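Local structure of Dot/Icm T4SS effector (Legionella pneumophila subsp. pneumophila, 4HFV) at residues Tyr40-Lys43 with Glu44-Arg47; Pro51-Leu54 with Val55-Thr59; Asn116-Arg120 with Glu121-Asp125. The protein is of unknown molecular function but is a putative Dot/Icm type IV secretion effector, probably delivered by Legionella into its host cell. All coordinates share one frame; numbering follows the deposited sequence.

Contact 1: Tyr40-Lys43 with Glu44-Arg47; sequences YSVK and EVSR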
loop_
_atom_site.group_PDB
_atom_site.type_symbol
_atom_site.label_atom_id
_atom_site.label_comp_id
_atom_site.label_asym_id
_atom_site.label_seq_id
_atom_site.Cartn_x
_atom_site.Cartn_y
_atom_site.Cartn_z
ATOM N N TYR A 40 28.706 -19.404 -7.422
ATOM C CA TYR A 40 29.110 -20.646 -8.092
ATOM C C TYR A 40 29.195 -21.853 -7.129
ATOM O O TYR A 40 29.181 -23.005 -7.568
ATOM C CB TYR A 40 30.467 -20.455 -8.787
ATOM C CG TYR A 40 30.455 -19.458 -9.945
ATOM C CD1 TYR A 40 29.265 -19.065 -10.560
ATOM C CD2 TYR A 40 31.639 -18.923 -10.430
ATOM C CE1 TYR A 40 29.267 -18.160 -11.630
ATOM C CE2 TYR A 40 31.648 -18.024 -11.490
ATOM C CZ TYR A 40 30.464 -17.649 -12.085
ATOM O OH TYR A 40 30.492 -16.749 -13.124
ATOM N N SER A 41 29.299 -21.569 -5.829
ATOM C CA SER A 41 29.410 -22.609 -4.800
ATOM C C SER A 41 28.060 -22.987 -4.226
ATOM O O SER A 41 27.950 -23.868 -3.376
ATOM C CB SER A 41 30.334 -22.137 -3.664
ATOM O OG SER A 41 31.644 -21.953 -4.178
ATOM N N VAL A 42 27.024 -22.301 -4.681
ATOM C CA VAL A 42 25.715 -22.445 -4.090
ATOM C C VAL A 42 25.163 -23.840 -4.335
ATOM O O VAL A 42 24.356 -24.339 -3.563
ATOM C CB VAL A 42 24.734 -21.408 -4.682
ATOM C CG1 VAL A 42 24.174 -21.905 -6.041
ATOM C CG2 VAL A 42 23.632 -21.131 -3.697
ATOM N N LYS A 43 25.589 -24.466 -5.420
ATOM C CA LYS A 43 25.198 -25.837 -5.706
ATOM C C LYS A 43 25.442 -26.799 -4.506
ATOM O O LYS A 43 24.841 -27.879 -4.416
ATOM C CB LYS A 43 25.963 -26.308 -6.947
ATOM C CG LYS A 43 27.484 -26.034 -6.832
ATOM C CD LYS A 43 28.316 -26.588 -7.992
ATOM C CE LYS A 43 29.820 -26.506 -7.687
ATOM N NZ LYS A 43 30.613 -26.688 -8.942
ATOM N N GLU A 44 26.317 -26.398 -3.582
ATOM C CA GLU A 44 26.667 -27.235 -2.432
ATOM C C GLU A 44 25.620 -27.263 -1.322
ATOM O O GLU A 44 25.594 -28.211 -0.537
ATOM C CB GLU A 44 28.002 -26.783 -1.836
ATOM C CG GLU A 44 29.175 -26.936 -2.794
ATOM C CD GLU A 44 29.657 -28.372 -2.971
ATOM O OE1 GLU A 44 29.090 -29.357 -2.426
ATOM O OE2 GLU A 44 30.656 -28.514 -3.670
ATOM N N VAL A 45 24.748 -26.260 -1.281
ATOM C CA VAL A 45 23.722 -26.183 -0.234
ATOM C C VAL A 45 22.431 -26.887 -0.665
ATOM O O VAL A 45 22.259 -27.235 -1.836
ATOM C CB VAL A 45 23.484 -24.719 0.219
ATOM C CG1 VAL A 45 24.816 -24.059 0.565
ATOM C CG2 VAL A 45 22.737 -23.909 -0.841
ATOM N N SER A 46 21.547 -27.149 0.291
ATOM C CA SER A 46 20.309 -27.882 -0.004
ATOM C C SER A 46 19.430 -27.159 -1.029
ATOM O O SER A 46 19.477 -25.941 -1.158
ATOM C CB SER A 46 19.507 -28.090 1.273
ATOM O OG SER A 46 18.949 -26.856 1.699
ATOM N N ARG A 47 18.595 -27.915 -1.735
ATOM C CA ARG A 47 17.737 -27.345 -2.783
ATOM C C ARG A 47 16.904 -26.242 -2.163
ATOM O O ARG A 47 16.752 -25.146 -2.712
ATOM C CB ARG A 47 16.875 -28.449 -3.425
ATOM C CG ARG A 47 15.860 -27.942 -4.451
ATOM C CD ARG A 47 15.388 -29.046 -5.401
ATOM N NE ARG A 47 14.286 -28.616 -6.271
ATOM C CZ ARG A 47 13.687 -29.404 -7.162
ATOM N NH1 ARG A 47 14.081 -30.662 -7.296
ATOM N NH2 ARG A 47 12.693 -28.944 -7.917
HETATM O O HOH W 1 23.877 -29.700 -2.635
#

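Contact 2: Pro51-Leu54 with Val55-Thr59; sequences PQVL and VLLKT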
loop_
_atom_site.group_PDB
_atom_site.type_symbol
_atom_site.label_atom_id
_atom_site.label_comp_id
_atom_site.label_asym_id
_atom_site.label_seq_id
_atom_site.Cartn_x
_atom_site.Cartn_y
_atom_site.Cartn_z
ATOM N N PRO A 51 17.726 -21.082 -3.394
ATOM C CA PRO A 51 17.228 -19.789 -3.869
ATOM C C PRO A 51 17.343 -18.693 -2.823
ATOM O O PRO A 51 17.490 -17.515 -3.205
ATOM C CB PRO A 51 15.759 -20.074 -4.276
ATOM C CG PRO A 51 15.366 -21.325 -3.575
ATOM C CD PRO A 51 16.673 -22.108 -3.356
ATOM N N GLN A 52 17.288 -19.032 -1.537
ATOM C CA GLN A 52 17.439 -18.001 -0.519
ATOM C C GLN A 52 18.841 -17.421 -0.588
ATOM O O GLN A 52 19.040 -16.206 -0.533
ATOM C CB GLN A 52 17.163 -18.586 0.848
ATOM C CG GLN A 52 15.767 -19.127 0.972
ATOM C CD GLN A 52 15.584 -19.926 2.239
ATOM O OE1 GLN A 52 16.515 -20.584 2.708
ATOM N NE2 GLN A 52 14.387 -19.849 2.827
ATOM N N VAL A 53 19.828 -18.293 -0.749
ATOM C CA VAL A 53 21.181 -17.828 -0.839
ATOM C C VAL A 53 21.415 -16.970 -2.071
ATOM O O VAL A 53 22.011 -15.913 -1.951
ATOM C CB VAL A 53 22.188 -19.055 -0.759
ATOM C CG1 VAL A 53 23.562 -18.662 -1.165
ATOM C CG2 VAL A 53 22.213 -19.573 0.640
ATOM N N LEU A 54 20.902 -17.397 -3.231
ATOM C CA LEU A 54 21.084 -16.645 -4.477
ATOM C C LEU A 54 20.364 -15.294 -4.436
ATOM O O LEU A 54 20.893 -14.264 -4.894
ATOM C CB LEU A 54 20.677 -17.489 -5.703
ATOM C CG LEU A 54 21.550 -18.739 -5.955
ATOM C CD1 LEU A 54 20.945 -19.625 -7.061
ATOM C CD2 LEU A 54 22.911 -18.271 -6.350
ATOM N N VAL A 55 19.206 -15.254 -3.805
ATOM C CA VAL A 55 18.522 -13.967 -3.666
ATOM C C VAL A 55 19.273 -12.999 -2.779
ATOM O O VAL A 55 19.424 -11.820 -3.116
ATOM C CB VAL A 55 17.115 -14.165 -3.169
ATOM C CG1 VAL A 55 16.540 -12.836 -2.730
ATOM C CG2 VAL A 55 16.315 -14.764 -4.332
ATOM N N LEU A 56 19.823 -13.512 -1.671
ATOM C CA LEU A 56 20.663 -12.695 -0.804
ATOM C C LEU A 56 21.890 -12.172 -1.539
ATOM O O LEU A 56 22.194 -10.991 -1.455
ATOM C CB LEU A 56 21.129 -13.487 0.430
ATOM C CG LEU A 56 20.088 -13.623 1.533
ATOM C CD1 LEU A 56 20.444 -14.786 2.541
ATOM C CD2 LEU A 56 20.076 -12.285 2.215
ATOM N N LEU A 57 22.593 -13.049 -2.249
ATOM C CA LEU A 57 23.761 -12.646 -3.003
ATOM C C LEU A 57 23.425 -11.716 -4.174
ATOM O O LEU A 57 24.217 -10.807 -4.496
ATOM C CB LEU A 57 24.559 -13.879 -3.484
ATOM C CG LEU A 57 25.224 -14.771 -2.405
ATOM C CD1 LEU A 57 25.845 -16.065 -3.004
ATOM C CD2 LEU A 57 26.243 -14.003 -1.683
ATOM N N LYS A 58 22.330 -11.945 -4.884
ATOM C CA LYS A 58 21.969 -11.018 -5.963
ATOM C C LYS A 58 21.606 -9.644 -5.382
ATOM O O LYS A 58 21.976 -8.599 -5.929
ATOM C CB LYS A 58 20.804 -11.524 -6.807
ATOM C CG LYS A 58 20.435 -10.632 -7.934
ATOM C CD LYS A 58 21.535 -10.437 -8.979
ATOM C CE LYS A 58 21.986 -11.759 -9.561
ATOM N NZ LYS A 58 22.996 -11.528 -10.655
ATOM N N THR A 59 20.906 -9.665 -4.270
ATOM C CA THR A 59 20.530 -8.424 -3.581
ATOM C C THR A 59 21.789 -7.657 -3.226
ATOM O O THR A 59 21.890 -6.470 -3.518
ATOM C CB THR A 59 19.590 -8.717 -2.381
ATOM O OG1 THR A 59 18.325 -9.119 -2.897
ATOM C CG2 THR A 59 19.392 -7.532 -1.458
#

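Contact 3: Asn116-Arg120 with Glu121-Asp125; sequences NNPNR and EDLAD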
loop_
_atom_site.group_PDB
_atom_site.type_symbol
_atom_site.label_atom_id
_atom_site.label_comp_id
_atom_site.label_asym_id
_atom_site.label_seq_id
_atom_site.Cartn_x
_atom_site.Cartn_y
_atom_site.Cartn_z
ATOM N N ASN A 116 15.918 -5.460 21.011
ATOM C CA ASN A 116 16.272 -5.007 19.681
ATOM C C ASN A 116 15.571 -5.929 18.691
ATOM O O ASN A 116 16.112 -6.963 18.304
ATOM C CB ASN A 116 17.791 -5.077 19.478
ATOM C CG ASN A 116 18.221 -4.460 18.163
ATOM O OD1 ASN A 116 17.684 -3.416 17.743
ATOM N ND2 ASN A 116 19.170 -5.101 17.492
ATOM N N ASN A 117 14.347 -5.572 18.315
ATOM C CA ASN A 117 13.489 -6.433 17.491
ATOM C C ASN A 117 12.414 -5.563 16.832
ATOM O O ASN A 117 11.873 -4.664 17.460
ATOM C CB ASN A 117 12.824 -7.511 18.379
ATOM C CG ASN A 117 12.953 -8.926 17.804
ATOM O OD1 ASN A 117 12.242 -9.295 16.859
ATOM N ND2 ASN A 117 13.854 -9.738 18.396
ATOM N N PRO A 118 12.087 -5.836 15.561
ATOM C CA PRO A 118 11.289 -4.889 14.805
ATOM C C PRO A 118 9.879 -4.805 15.337
ATOM O O PRO A 118 9.272 -5.844 15.503
ATOM C CB PRO A 118 11.266 -5.500 13.374
ATOM C CG PRO A 118 12.383 -6.394 13.314
ATOM C CD PRO A 118 12.636 -6.895 14.713
ATOM N N ASN A 119 9.381 -3.597 15.585
ATOM C CA ASN A 119 7.972 -3.390 15.824
ATOM C C ASN A 119 7.224 -3.310 14.480
ATOM O O ASN A 119 7.817 -3.528 13.419
ATOM C CB ASN A 119 7.717 -2.171 16.723
ATOM C CG ASN A 119 8.178 -0.868 16.115
ATOM O OD1 ASN A 119 8.156 -0.671 14.894
ATOM N ND2 ASN A 119 8.595 0.047 16.978
ATOM N N ARG A 120 5.916 -3.065 14.526
ATOM C CA ARG A 120 5.104 -3.107 13.306
ATOM C C ARG A 120 5.541 -2.035 12.326
ATOM O O ARG A 120 5.516 -2.214 11.089
ATOM C CB ARG A 120 3.634 -2.855 13.652
ATOM C CG ARG A 120 2.941 -4.050 14.229
ATOM C CD ARG A 120 1.444 -3.762 14.372
ATOM N NE ARG A 120 1.178 -2.788 15.425
ATOM C CZ ARG A 120 0.826 -3.108 16.671
ATOM N NH1 ARG A 120 0.613 -2.162 17.569
ATOM N NH2 ARG A 120 0.686 -4.376 17.025
ATOM N N GLU A 121 5.889 -0.892 12.895
ATOM C CA GLU A 121 6.320 0.245 12.123
ATOM C C GLU A 121 7.603 -0.147 11.379
ATOM O O GLU A 121 7.682 -0.047 10.148
ATOM C CB GLU A 121 6.525 1.426 13.075
ATOM C CG GLU A 121 5.309 1.678 13.994
ATOM C CD GLU A 121 5.517 1.238 15.452
ATOM O OE1 GLU A 121 6.131 2.024 16.219
ATOM O OE2 GLU A 121 5.053 0.127 15.833
ATOM N N ASP A 122 8.581 -0.647 12.134
ATOM C CA ASP A 122 9.851 -1.072 11.563
ATOM C C ASP A 122 9.650 -2.054 10.426
ATOM O O ASP A 122 10.324 -1.977 9.403
ATOM C CB ASP A 122 10.692 -1.793 12.613
ATOM C CG ASP A 122 11.121 -0.891 13.762
ATOM O OD1 ASP A 122 11.335 0.328 13.538
ATOM O OD2 ASP A 122 11.252 -1.411 14.898
ATOM N N LEU A 123 8.759 -3.018 10.634
ATOM C CA LEU A 123 8.586 -4.083 9.666
ATOM C C LEU A 123 7.930 -3.506 8.446
ATOM O O LEU A 123 8.305 -3.842 7.309
ATOM C CB LEU A 123 7.690 -5.180 10.213
ATOM C CG LEU A 123 8.399 -6.105 11.200
ATOM C CD1 LEU A 123 7.462 -7.164 11.745
ATOM C CD2 LEU A 123 9.594 -6.750 10.514
ATOM N N ALA A 124 6.929 -2.660 8.681
ATOM C CA ALA A 124 6.266 -2.005 7.562
ATOM C C ALA A 124 7.306 -1.246 6.725
ATOM O O ALA A 124 7.328 -1.369 5.516
ATOM C CB ALA A 124 5.150 -1.072 8.013
ATOM N N ASP A 125 8.154 -0.459 7.371
ATOM C CA ASP A 125 9.193 0.291 6.637
ATOM C C ASP A 125 10.173 -0.664 5.911
ATOM O O ASP A 125 10.522 -0.453 4.733
ATOM C CB ASP A 125 9.948 1.218 7.597
ATOM C CG ASP A 125 9.051 2.288 8.217
ATOM O OD1 ASP A 125 7.962 2.582 7.668
ATOM O OD2 ASP A 125 9.432 2.828 9.270
HETATM O O HOH W 2 1.748 0.077 16.333
#

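Contact 1: Tyr40-Lys43 with Glu44-Arg47
Glu44 and Val45 close a 3-10 turn on Ser41 and Val42, in the loop that joins helix 9-27 to helix 49-64. Two i to i+3 backbone hydrogen bonds define it: Glu44 N gives to Ser41 O at 3.0 Å, with an N-H...O angle of 162°, and Val45 N gives to Val42 O over the same length. In each the donor lies well above the carbonyl plane, about 43° out of it for Ser41 O, so neither bond follows a lone pair.

Apolar contact is confined to the two valines. Their CG2 atoms meet at 4.1 Å as the branches cross obliquely, and Val42 goes on to pack against Val53 and Leu54 of the next helix while Val45 faces Leu23 and Ile24 of the preceding one.

Among the polar side chains, chi1 (-63°) puts Glu44 CG beside its own backbone N, where it passes 3.4 Å from Ser41 O. The bend at chi2 then turns the carboxylate toward partners outside the turn: OE1 bonds to His27 ND1 and OE2 to Asn28 ND2, which ties the turn to the end of helix 9-27. Beyond the turn, Ser46 OG accepts from Arg49 N and caps the start of helix 49-64.

A water bridges two carbonyls where the 3-10 segment ends, donating to Lys43 O at 2.7 Å and to Val45 O at 3.1 Å.

Contact 2: Pro51-Leu54 with Val55-Thr59
Leu54 and Val55 sit at the middle of one continuous alpha-helical run, part of helix 49-64, and with Val53 they carry most of the local burial. Four successive i to i+4 backbone hydrogen bonds prove the helix, from Val55 N to Pro51 O through Lys58 N to Leu54 O; the last is the shortest at 2.7 Å, with an N-H...O angle of 161°.

Leu54 takes part chiefly through its backbone and CB. Leu54 O accepts from Lys58 N and lies 3.3 Å from Lys58 CB. The Lys58 chain bends twice and ends in a salt bridge with Glu61, one turn further along.

Val55 leans back along the helix. Its CG2, anti to its own carbonyl carbon, comes within 3.2 Å of Pro51 O, so the methyl lies close to the same oxygen that its backbone N uses. Outside the helix this residue packs on Ile156 and Tyr159.

Val53 makes the apolar side-chain contact: CG1, anti to the backbone N (chi1 167°), meets Leu57 CD1 at 3.9 Å, the two side chains running alongside each other in one direction. Both also rest on Ile20 of helix 9-27, whereas Leu56 turns to Leu80 and Ile84 of helix 70-90, so the helix packs between these neighbours.

Val55 O accepts from two donors, Thr59 N and Thr59 OG1, each at 2.9 Å, one on either face of the carbonyl plane.

Contact 3: Asn116-Arg120 with Glu121-Asp125
Asn119 meets Glu121 and Asp122 where the loop after helix 101-109 enters helix 120-136, and its side chain can be followed outward atom by atom. Glu121 was modelled in two conformers, so what is said of its carboxylate holds for one of them and is tentative. In that conformer Asn119 CB lies 3.6 Å from Glu121 OE2. The first torsion (chi1 63°) sets Asn119 CG between the backbone N and the carbonyl carbon, folding the amide back over the helix start. There Asn119 CG lies 3.4 Å from Asp122 OD2; the Asp122 carboxylate plane is only 12° from the amide plane, so the flat groups are stacked although the two chains run roughly perpendicular, and the Glu121 carboxylate appears to stack in the same way. Asn119 OD1 accepts from Asp122 N at 2.8 Å, and the bond is nearly straight (173°) and runs close to the C=O axis. Asn119 ND2 lies 3.2 Å from Glu121 OE1 in the given conformer, at an angle too poor for a hydrogen bond, and gives a weak one to Met2 O.

The return bond comes from Asp122. Its OD2 accepts from Asn119 N at 3.0 Å, on the anti side and tilted out of the carboxylate plane, and takes a second hydrogen bond from Phe4 N, so the N-terminal segment is stitched to the same cap. Further in, Leu123 N gives to Asn119 O, and Leu123 CD2 touches Pro118 CB at 3.5 Å. On the outer side a water accepts from Arg120 NH1 at the guanidinium edge.

Arg145 of the second subunit forms a salt bridge with Asp125 OD1 and packs on Glu121 and Ala124. The paired bonds, Asp122 N to Asn119 OD1 and Asn119 N to Asp122 OD2, are those of a capping box, with Asn119 as N-cap.

How the contacts relate
Contacts 1 and 2 are neighbours in space as well as in sequence: their centres are 11 Å apart, and Val42 CG2 packs on Val53 CG1 at 3.5 Å, so the 3-10 turn folds back onto the helix it leads into. Contact 3 is remote, its centre about 31 Å from that of contact 1, on the opposite side of the chain's centre, and 22 Å from that of contact 2. Of the three, it alone lies near the succinate site seen in a crystal structure of this protein: the side chain of Ala124 is about 5 Å from that of Arg176 and about 9 Å from that of His173. No succinate is bound to this chain. Contact 3 also borders the second subunit, which touches neither of the others.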